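PDB 2OPE: PilX from Neisseria meningitidis, which probably takes part, as a minor type IV pilin, in the bacterial aggregation and adhesion associated with meningococcal pili. Local coordinates for residues S75-P80 with R108-T113; Y8-Y13 with G98-D103; D33-I38 with E69-Y74. All blocks are in the same frame, centred on the assembly; numbering follows the deposited sequence.

Contact 1 (S75-P80 with R108-T113)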
loop_
_atom_site.group_PDB
_atom_site.type_symbol
_atom_site.label_atom_id
_atom_site.label_comp_id
_atom_site.label_asym_id
_atom_site.label_seq_id
_atom_site.Cartn_x
_atom_site.Cartn_y
_atom_site.Cartn_z
ATOM N N SER A 75 2.501 -4.776 4.736
ATOM C CA SER A 75 2.795 -3.772 3.743
ATOM C C SER A 75 1.529 -3.413 2.956
ATOM O O SER A 75 0.572 -4.191 2.882
ATOM C CB SER A 75 3.867 -4.287 2.814
ATOM O OG SER A 75 3.430 -5.447 2.209
ATOM N N LEU A 76 1.526 -2.214 2.400
ATOM C CA LEU A 76 0.465 -1.781 1.544
ATOM C C LEU A 76 0.980 -1.785 0.125
ATOM O O LEU A 76 2.076 -1.318 -0.147
ATOM C CB LEU A 76 0.018 -0.371 1.930
ATOM C CG LEU A 76 -0.504 -0.146 3.341
ATOM C CD1 LEU A 76 -0.704 1.386 3.612
ATOM C CD2 LEU A 76 -1.796 -0.908 3.527
ATOM N N VAL A 77 0.173 -2.303 -0.788
ATOM C CA VAL A 77 0.490 -2.291 -2.216
ATOM C C VAL A 77 -0.521 -1.380 -2.962
ATOM O O VAL A 77 -1.719 -1.469 -2.772
ATOM C CB VAL A 77 0.477 -3.759 -2.749
ATOM C CG1 VAL A 77 0.629 -3.841 -4.219
ATOM C CG2 VAL A 77 1.563 -4.581 -2.056
ATOM N N GLY A 78 -0.041 -0.447 -3.775
ATOM C CA GLY A 78 -0.969 0.414 -4.509
ATOM C C GLY A 78 -0.698 0.146 -5.979
ATOM O O GLY A 78 0.419 0.344 -6.445
ATOM N N VAL A 79 -1.683 -0.341 -6.730
ATOM C CA VAL A 79 -1.407 -0.598 -8.148
ATOM C C VAL A 79 -2.553 -0.135 -9.010
ATOM O O VAL A 79 -3.699 0.002 -8.537
ATOM C CB VAL A 79 -1.079 -2.094 -8.416
ATOM C CG1 VAL A 79 0.157 -2.498 -7.610
ATOM C CG2 VAL A 79 -2.322 -3.042 -8.146
ATOM N N PRO A 80 -2.255 0.149 -10.278
ATOM C CA PRO A 80 -3.273 0.658 -11.173
ATOM C C PRO A 80 -4.352 -0.403 -11.423
ATOM O O PRO A 80 -4.032 -1.582 -11.453
ATOM C CB PRO A 80 -2.481 0.927 -12.459
ATOM C CG PRO A 80 -1.052 1.023 -12.019
ATOM C CD PRO A 80 -0.923 0.092 -10.911
ATOM N N ARG A 108 4.038 -5.635 -6.056
ATOM C CA ARG A 108 3.588 -6.869 -5.413
ATOM C C ARG A 108 4.755 -7.667 -4.877
ATOM O O ARG A 108 4.592 -8.407 -3.887
ATOM C CB ARG A 108 2.740 -7.730 -6.342
ATOM C CG ARG A 108 1.446 -7.035 -6.792
ATOM C CD ARG A 108 0.540 -7.979 -7.594
ATOM N NE ARG A 108 -0.741 -7.326 -7.896
ATOM C CZ ARG A 108 -1.719 -7.105 -7.010
ATOM N NH1 ARG A 108 -1.603 -7.468 -5.707
ATOM N NH2 ARG A 108 -2.831 -6.510 -7.432
ATOM N N ALA A 109 5.917 -7.509 -5.517
ATOM C CA ALA A 109 7.176 -8.160 -5.069
ATOM C C ALA A 109 7.966 -7.374 -3.966
ATOM O O ALA A 109 8.901 -7.920 -3.332
ATOM C CB ALA A 109 8.066 -8.521 -6.252
ATOM N N HIS A 110 7.513 -6.150 -3.672
ATOM C CA HIS A 110 8.122 -5.329 -2.620
ATOM C C HIS A 110 9.578 -5.160 -2.881
ATOM O O HIS A 110 10.406 -5.297 -1.985
ATOM C CB HIS A 110 7.932 -5.885 -1.200
ATOM C CG HIS A 110 6.521 -6.228 -0.882
ATOM N ND1 HIS A 110 5.481 -5.897 -1.715
ATOM C CD2 HIS A 110 5.969 -6.865 0.169
ATOM C CE1 HIS A 110 4.341 -6.311 -1.192
ATOM N NE2 HIS A 110 4.613 -6.914 -0.055
ATOM N N LEU A 111 9.895 -4.882 -4.130
ATOM C CA LEU A 111 11.273 -4.620 -4.490
ATOM C C LEU A 111 11.663 -3.245 -3.921
ATOM O O LEU A 111 10.797 -2.366 -3.731
ATOM C CB LEU A 111 11.435 -4.690 -6.011
ATOM C CG LEU A 111 11.297 -6.116 -6.631
ATOM C CD1 LEU A 111 11.522 -6.112 -8.162
ATOM C CD2 LEU A 111 12.172 -7.202 -5.986
ATOM N N GLU A 112 12.969 -3.086 -3.673
ATOM C CA GLU A 112 13.547 -1.974 -2.934
ATOM C C GLU A 112 14.494 -1.182 -3.826
ATOM O O GLU A 112 14.873 -0.095 -3.482
ATOM C CB GLU A 112 14.297 -2.499 -1.704
ATOM C CG GLU A 112 13.369 -3.143 -0.635
ATOM C CD GLU A 112 14.135 -3.956 0.418
ATOM O OE1 GLU A 112 15.212 -4.464 0.118
ATOM O OE2 GLU A 112 13.695 -4.055 1.570
ATOM N N THR A 113 14.900 -1.731 -4.971
ATOM C CA THR A 113 15.808 -1.006 -5.877
ATOM C C THR A 113 15.314 -1.172 -7.308
ATOM O O THR A 113 14.441 -1.983 -7.559
ATOM C CB THR A 113 17.248 -1.571 -5.844
ATOM O OG1 THR A 113 17.221 -2.909 -6.314
ATOM C CG2 THR A 113 17.902 -1.532 -4.436
#
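In PilX the helix that begins the disulfide-bounded D-region of the type IV pilin fold, 104-109, ends over the antiparallel sheet, where R108 and H110 meet S75, V77 and V79 of strand 75-80. The alternation of the strand supplies the evidence for sidedness: these three side chains point toward 108-113, while L76 points away and packs on M16 and N20 of helix 5-28. The strand is therefore sandwiched between the long pilin helix and the D-region. At H110 the chain leaves helical geometry with positive phi (56°) and closes the helix with a Schellman motif. This turn swings the imidazole back toward the strand. Its ND1 is hydrogen-bonded to A107 O and its ring stacks with W91, two interactions that probably hold the ring's tilt and rotation. V77 CG2 then meets the ring edge near its plane, 3.4 Å from H110 CE1, a snug fit. The branch can do so because V77 CG1 stands anti to the backbone N (chi1 173°), which leaves CG2 for the histidine and directs CG1 to the aliphatic part of the arginine, 4.2 Å from R108 CG. R108 runs extended from CG to NE across the strand at about a right angle to V77 and V79, setting its CG against V77 CG1 and its guanidinium beside V79. V79 CG2 lies 3.6 Å from R108 NH2, approaching obliquely. At the other end of the contact S75 OG sits 2.9 Å from H110 NE2.

Contact 2 (Y8-Y13 with G98-D103)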
loop_
_atom_site.group_PDB
_atom_site.type_symbol
_atom_site.label_atom_id
_atom_site.label_comp_id
_atom_site.label_asym_id
_atom_site.label_seq_id
_atom_site.Cartn_x
_atom_site.Cartn_y
_atom_site.Cartn_z
ATOM N N TYR A 8 -0.068 11.268 -10.603
ATOM C CA TYR A 8 -1.034 10.323 -10.022
ATOM C C TYR A 8 -0.369 9.326 -9.045
ATOM O O TYR A 8 -0.925 8.993 -8.004
ATOM C CB TYR A 8 -1.829 9.596 -11.107
ATOM C CG TYR A 8 -2.893 10.455 -11.782
ATOM C CD1 TYR A 8 -3.889 11.067 -11.049
ATOM C CD2 TYR A 8 -2.912 10.628 -13.162
ATOM C CE1 TYR A 8 -4.868 11.851 -11.655
ATOM C CE2 TYR A 8 -3.877 11.416 -13.782
ATOM C CZ TYR A 8 -4.862 12.021 -13.017
ATOM O OH TYR A 8 -5.854 12.803 -13.625
ATOM N N GLN A 9 0.832 8.874 -9.386
ATOM C CA GLN A 9 1.600 8.010 -8.527
ATOM C C GLN A 9 2.025 8.727 -7.221
ATOM O O GLN A 9 2.163 8.085 -6.142
ATOM C CB GLN A 9 2.835 7.534 -9.277
ATOM C CG GLN A 9 3.643 6.506 -8.503
ATOM C CD GLN A 9 5.093 6.446 -8.934
ATOM O OE1 GLN A 9 5.726 7.475 -9.184
ATOM N NE2 GLN A 9 5.637 5.231 -8.995
ATOM N N SER A 10 2.262 10.043 -7.318
ATOM C CA SER A 10 2.538 10.829 -6.119
ATOM C C SER A 10 1.316 10.888 -5.214
ATOM O O SER A 10 1.405 10.595 -4.025
ATOM C CB SER A 10 3.037 12.232 -6.451
ATOM O OG SER A 10 4.301 12.186 -7.108
ATOM N N GLN A 11 0.163 11.251 -5.756
ATOM C CA GLN A 11 -1.014 11.328 -4.892
ATOM C C GLN A 11 -1.316 9.975 -4.266
ATOM O O GLN A 11 -1.711 9.912 -3.120
ATOM C CB GLN A 11 -2.233 11.867 -5.647
ATOM C CG GLN A 11 -1.938 13.157 -6.403
ATOM C CD GLN A 11 -3.168 13.726 -7.081
ATOM O OE1 GLN A 11 -4.293 13.617 -6.561
ATOM N NE2 GLN A 11 -2.968 14.336 -8.234
ATOM N N LEU A 12 -1.171 8.897 -5.033
ATOM C CA LEU A 12 -1.345 7.524 -4.501
ATOM C C LEU A 12 -0.366 7.325 -3.339
ATOM O O LEU A 12 -0.717 6.766 -2.283
ATOM C CB LEU A 12 -1.083 6.481 -5.597
ATOM C CG LEU A 12 -1.142 5.009 -5.207
ATOM C CD1 LEU A 12 -2.569 4.639 -4.744
ATOM C CD2 LEU A 12 -0.662 4.099 -6.339
ATOM N N TYR A 13 0.854 7.826 -3.498
ATOM C CA TYR A 13 1.824 7.616 -2.458
ATOM C C TYR A 13 1.288 8.277 -1.179
ATOM O O TYR A 13 1.184 7.626 -0.116
ATOM C CB TYR A 13 3.211 8.138 -2.853
ATOM C CG TYR A 13 4.175 7.951 -1.706
ATOM C CD1 TYR A 13 4.898 6.775 -1.574
ATOM C CD2 TYR A 13 4.303 8.926 -0.701
ATOM C CE1 TYR A 13 5.738 6.591 -0.498
ATOM C CE2 TYR A 13 5.116 8.725 0.359
ATOM C CZ TYR A 13 5.830 7.566 0.469
ATOM O OH TYR A 13 6.686 7.378 1.551
ATOM N N GLY A 98 8.563 3.598 2.362
ATOM C CA GLY A 98 7.754 3.582 1.156
ATOM C C GLY A 98 8.542 3.657 -0.141
ATOM O O GLY A 98 9.700 4.094 -0.155
ATOM N N TYR A 99 7.905 3.235 -1.233
ATOM C CA TYR A 99 8.615 3.033 -2.505
ATOM C C TYR A 99 7.766 3.430 -3.696
ATOM O O TYR A 99 6.569 3.201 -3.718
ATOM C CB TYR A 99 9.071 1.573 -2.632
ATOM C CG TYR A 99 10.014 1.156 -1.532
ATOM C CD1 TYR A 99 9.536 0.759 -0.278
ATOM C CD2 TYR A 99 11.391 1.159 -1.729
ATOM C CE1 TYR A 99 10.411 0.421 0.747
ATOM C CE2 TYR A 99 12.261 0.812 -0.709
ATOM C CZ TYR A 99 11.768 0.434 0.502
ATOM O OH TYR A 99 12.635 0.063 1.489
ATOM N N LYS A 100 8.389 4.056 -4.681
ATOM C CA LYS A 100 7.738 4.329 -5.968
ATOM C C LYS A 100 8.211 3.276 -6.964
ATOM O O LYS A 100 9.416 3.097 -7.158
ATOM C CB LYS A 100 8.084 5.722 -6.468
ATOM C CG LYS A 100 7.339 6.955 -5.745
ATOM C CD LYS A 100 7.409 8.159 -6.687
ATOM C CE LYS A 100 7.034 9.536 -6.078
ATOM N NZ LYS A 100 6.150 9.263 -4.955
ATOM N N CYS A 101 7.276 2.580 -7.595
ATOM C CA CYS A 101 7.628 1.445 -8.458
ATOM C C CYS A 101 7.254 1.705 -9.873
ATOM O O CYS A 101 6.277 2.423 -10.138
ATOM C CB CYS A 101 6.938 0.171 -8.013
ATOM S SG CYS A 101 7.242 -0.176 -6.337
ATOM N N ARG A 102 8.043 1.110 -10.777
ATOM C CA ARG A 102 7.898 1.363 -12.215
ATOM C C ARG A 102 6.820 0.484 -12.819
ATOM O O ARG A 102 6.332 0.797 -13.894
ATOM C CB ARG A 102 9.225 1.231 -12.968
ATOM C CG ARG A 102 10.282 2.327 -12.630
ATOM C CD ARG A 102 9.925 3.748 -13.126
ATOM N NE ARG A 102 9.817 3.801 -14.591
ATOM C CZ ARG A 102 9.467 4.872 -15.313
ATOM N NH1 ARG A 102 9.175 6.038 -14.744
ATOM N NH2 ARG A 102 9.406 4.774 -16.631
ATOM N N ASP A 103 6.399 -0.554 -12.088
ATOM C CA ASP A 103 5.356 -1.507 -12.552
ATOM C C ASP A 103 4.729 -2.205 -11.365
ATOM O O ASP A 103 5.402 -2.392 -10.345
ATOM C CB ASP A 103 5.963 -2.574 -13.430
ATOM C CG ASP A 103 7.204 -3.189 -12.809
ATOM O OD1 ASP A 103 8.288 -2.613 -12.995
ATOM O OD2 ASP A 103 7.111 -4.222 -12.100
#
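K100 and Q9 lie against each other where strand 98-101 passes over helix 8-13, and they contribute the largest buried surfaces of this contact. The lysine chain runs across the glutamine amide: K100 CD comes within 3.1 Å of Q9 OE1, a close carbon-oxygen approach, and K100 CB lies 3.6 Å from Q9 NE2. Further out, the lysine kinks at its last torsion (chi4 -25°, nearly eclipsed and so probably strained), which brings NZ obliquely up to the root of the tyrosine, 3.8 Å from Y13 CB. S10 OG flanks the same chain, 3.9 Å from K100 CE. Y13 reaches on to the strand with its ring edge: G98 CA lies in the ring plane, 4.0 Å from Y13 OH, where the glycine has no side chain to hold the ring off. Both Q9 and Y13 direct CG anti to their backbone N, and both reach toward the strand from adjacent turns of the helix. The two axes are nearly antiparallel, at 158°, and 9.7 Å apart, a spacing that these long side chains span.

A second shell fixes the first. Q9 NE2 is hydrogen-bonded to S89 O of the neighbouring strand; C101 O is also near it, but at a poor angle. F123 makes a cation-pi interaction with K100 and packs edge-to-face with Y13, while the C101-C120 disulfide ties the strand end to strand 120-122. No hydrogen bond joins the two segments directly. The contact thus rests on van der Waals packing of amphipathic chains, with the lysine charge probably stabilised by F123 and the glutamine NE2 satisfied by S89 O of the adjoining strand.

Contact 3 (D33-I38 with E69-Y74)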
loop_
_atom_site.group_PDB
_atom_site.type_symbol
_atom_site.label_atom_id
_atom_site.label_comp_id
_atom_site.label_asym_id
_atom_site.label_seq_id
_atom_site.Cartn_x
_atom_site.Cartn_y
_atom_site.Cartn_z
ATOM N N ASP A 33 -6.920 -6.170 21.243
ATOM C CA ASP A 33 -7.305 -7.019 20.101
ATOM C C ASP A 33 -6.245 -8.133 19.860
ATOM O O ASP A 33 -5.030 -7.888 19.976
ATOM C CB ASP A 33 -7.457 -6.198 18.794
ATOM C CG ASP A 33 -8.793 -5.403 18.686
ATOM O OD1 ASP A 33 -8.982 -4.775 17.626
ATOM O OD2 ASP A 33 -9.666 -5.396 19.596
ATOM N N ASP A 34 -6.712 -9.339 19.519
ATOM C CA ASP A 34 -5.848 -10.451 19.136
ATOM C C ASP A 34 -5.417 -10.339 17.662
ATOM O O ASP A 34 -5.926 -9.492 16.906
ATOM C CB ASP A 34 -6.506 -11.794 19.459
ATOM C CG ASP A 34 -7.674 -12.115 18.532
ATOM O OD1 ASP A 34 -8.473 -13.007 18.841
ATOM O OD2 ASP A 34 -7.807 -11.480 17.487
ATOM N N ASN A 35 -4.429 -11.136 17.270
ATOM C CA ASN A 35 -3.834 -10.979 15.945
ATOM C C ASN A 35 -4.782 -11.267 14.803
ATOM O O ASN A 35 -4.651 -10.696 13.718
ATOM C CB ASN A 35 -2.636 -11.885 15.802
ATOM C CG ASN A 35 -1.515 -11.516 16.745
ATOM O OD1 ASN A 35 -1.374 -10.361 17.181
ATOM N ND2 ASN A 35 -0.699 -12.503 17.062
ATOM N N GLN A 36 -5.726 -12.181 15.042
ATOM C CA GLN A 36 -6.758 -12.471 14.072
ATOM C C GLN A 36 -7.684 -11.266 13.870
ATOM O O GLN A 36 -8.104 -10.971 12.756
ATOM C CB GLN A 36 -7.556 -13.684 14.548
ATOM C CG GLN A 36 -8.892 -13.818 13.893
ATOM C CD GLN A 36 -9.398 -15.218 13.916
ATOM O OE1 GLN A 36 -9.226 -15.958 14.923
ATOM N NE2 GLN A 36 -10.047 -15.621 12.808
ATOM N N THR A 37 -8.002 -10.571 14.956
ATOM C CA THR A 37 -8.812 -9.360 14.917
ATOM C C THR A 37 -8.098 -8.166 14.263
ATOM O O THR A 37 -8.687 -7.440 13.461
ATOM C CB THR A 37 -9.259 -9.010 16.326
ATOM O OG1 THR A 37 -10.054 -10.092 16.829
ATOM C CG2 THR A 37 -10.064 -7.721 16.359
ATOM N N ILE A 38 -6.822 -7.970 14.590
ATOM C CA ILE A 38 -6.043 -6.902 13.971
ATOM C C ILE A 38 -5.986 -7.147 12.460
ATOM O O ILE A 38 -6.164 -6.234 11.673
ATOM C CB ILE A 38 -4.568 -6.872 14.499
ATOM C CG1 ILE A 38 -4.484 -6.609 16.030
ATOM C CG2 ILE A 38 -3.692 -5.905 13.670
ATOM C CD1 ILE A 38 -5.142 -5.358 16.497
ATOM N N GLU A 69 0.418 -14.101 12.249
ATOM C CA GLU A 69 0.543 -13.983 13.705
ATOM C C GLU A 69 1.394 -12.745 14.065
ATOM O O GLU A 69 1.520 -12.352 15.244
ATOM C CB GLU A 69 1.069 -15.291 14.313
ATOM C CG GLU A 69 0.525 -15.592 15.700
ATOM C CD GLU A 69 -0.985 -15.950 15.761
ATOM O OE1 GLU A 69 -1.639 -15.530 16.743
ATOM O OE2 GLU A 69 -1.508 -16.660 14.867
ATOM N N LYS A 70 1.950 -12.118 13.029
ATOM C CA LYS A 70 2.601 -10.834 13.169
ATOM C C LYS A 70 1.910 -9.821 12.257
ATOM O O LYS A 70 2.528 -9.294 11.307
ATOM C CB LYS A 70 4.087 -10.960 12.800
ATOM C CG LYS A 70 5.020 -9.953 13.495
ATOM C CD LYS A 70 6.270 -9.715 12.709
ATOM C CE LYS A 70 7.378 -9.072 13.572
ATOM N NZ LYS A 70 8.478 -8.446 12.744
ATOM N N PRO A 71 0.626 -9.525 12.529
ATOM C CA PRO A 71 -0.118 -8.613 11.638
ATOM C C PRO A 71 0.373 -7.169 11.667
ATOM O O PRO A 71 0.091 -6.429 10.741
ATOM C CB PRO A 71 -1.552 -8.679 12.172
ATOM C CG PRO A 71 -1.425 -9.129 13.563
ATOM C CD PRO A 71 -0.197 -9.989 13.657
ATOM N N ARG A 72 1.085 -6.766 12.717
ATOM C CA ARG A 72 1.639 -5.416 12.795
ATOM C C ARG A 72 2.737 -5.200 11.781
ATOM O O ARG A 72 3.038 -4.043 11.437
ATOM C CB ARG A 72 2.145 -5.118 14.204
ATOM C CG ARG A 72 0.994 -5.058 15.242
ATOM C CD ARG A 72 1.474 -4.764 16.659
ATOM N NE ARG A 72 0.329 -4.334 17.448
ATOM C CZ ARG A 72 -0.495 -5.177 18.032
ATOM N NH1 ARG A 72 -1.541 -4.734 18.702
ATOM N NH2 ARG A 72 -0.276 -6.470 17.931
ATOM N N ALA A 73 3.359 -6.300 11.327
ATOM C CA ALA A 73 4.256 -6.284 10.157
ATOM C C ALA A 73 3.433 -6.556 8.915
ATOM O O ALA A 73 3.154 -7.717 8.597
ATOM C CB ALA A 73 5.302 -7.321 10.273
ATOM N N TYR A 74 3.009 -5.505 8.231
ATOM C CA TYR A 74 2.275 -5.668 6.970
ATOM C C TYR A 74 2.884 -4.660 5.990
ATOM O O TYR A 74 3.671 -3.799 6.369
ATOM C CB TYR A 74 0.756 -5.425 7.128
ATOM C CG TYR A 74 0.438 -3.984 7.609
ATOM C CD1 TYR A 74 0.475 -2.909 6.706
ATOM C CD2 TYR A 74 0.172 -3.703 8.959
ATOM C CE1 TYR A 74 0.229 -1.616 7.106
ATOM C CE2 TYR A 74 -0.081 -2.386 9.372
ATOM C CZ TYR A 74 -0.040 -1.333 8.426
ATOM O OH TYR A 74 -0.214 -0.006 8.784
HETATM O O HOH W 1 -3.306 -5.618 20.215
#
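N35, in the first turn of helix 35-48, projects toward the loop 69-74 and contributes the largest share of any residue to the contact. Its CB sits 3.8 Å from P71 CG. With CG anti to its own carbonyl carbon (chi1 -65°), the amide crosses the proline ring at about a right angle: N35 CG is 3.7 Å from P71 CD, and OD1 stays beside the same ring atoms. At the tip ND2 donates to E69 OE1 over 3.2 Å, with an N-H...O angle of 154°; the oxygen is met from above the carboxylate plane, and the two groups are turned 63° apart. E69 O is nearer, 2.9 Å from N35 ND2, but its angle is too poor for a bond. One turn along, I38 CG2 closes on P71 CB at 3.8 Å, crossing the ring at about a right angle. R72 NH1 is hydrogen-bonded to L28 O, and a water bridges it to D33 O. D34 fixes the helix start, its OD2 accepting from T37 N (2.7 Å) and from T37 OG1. The whole is an N-capped helix terminus resting on a type I turn, K70 to A73, in the connection between antiparallel strands 59-65 and 74-80.

How the contacts relate
Contacts 1 and 2 sandwich the sheet: the first packs the D-region helix end on one face, the second the pilin helix 5-28 on the other. Their centres are about 9 Å apart and they touch, with G78 O 3.9 Å from L12 CD2 and E112 CA 3.8 Å from Y99 CE2. Their segments alternate along the chain, so the two loops they close overlap in sequence. Contact 3 is nested within the loop closed by contact 2, yet lies beyond the chain's centre from it, with centres about 26 Å apart and nearest atoms about 10 Å. It joins contact 1 through sequence, since 69-74 runs directly into strand 75-80, although their centres are about 20 Å apart.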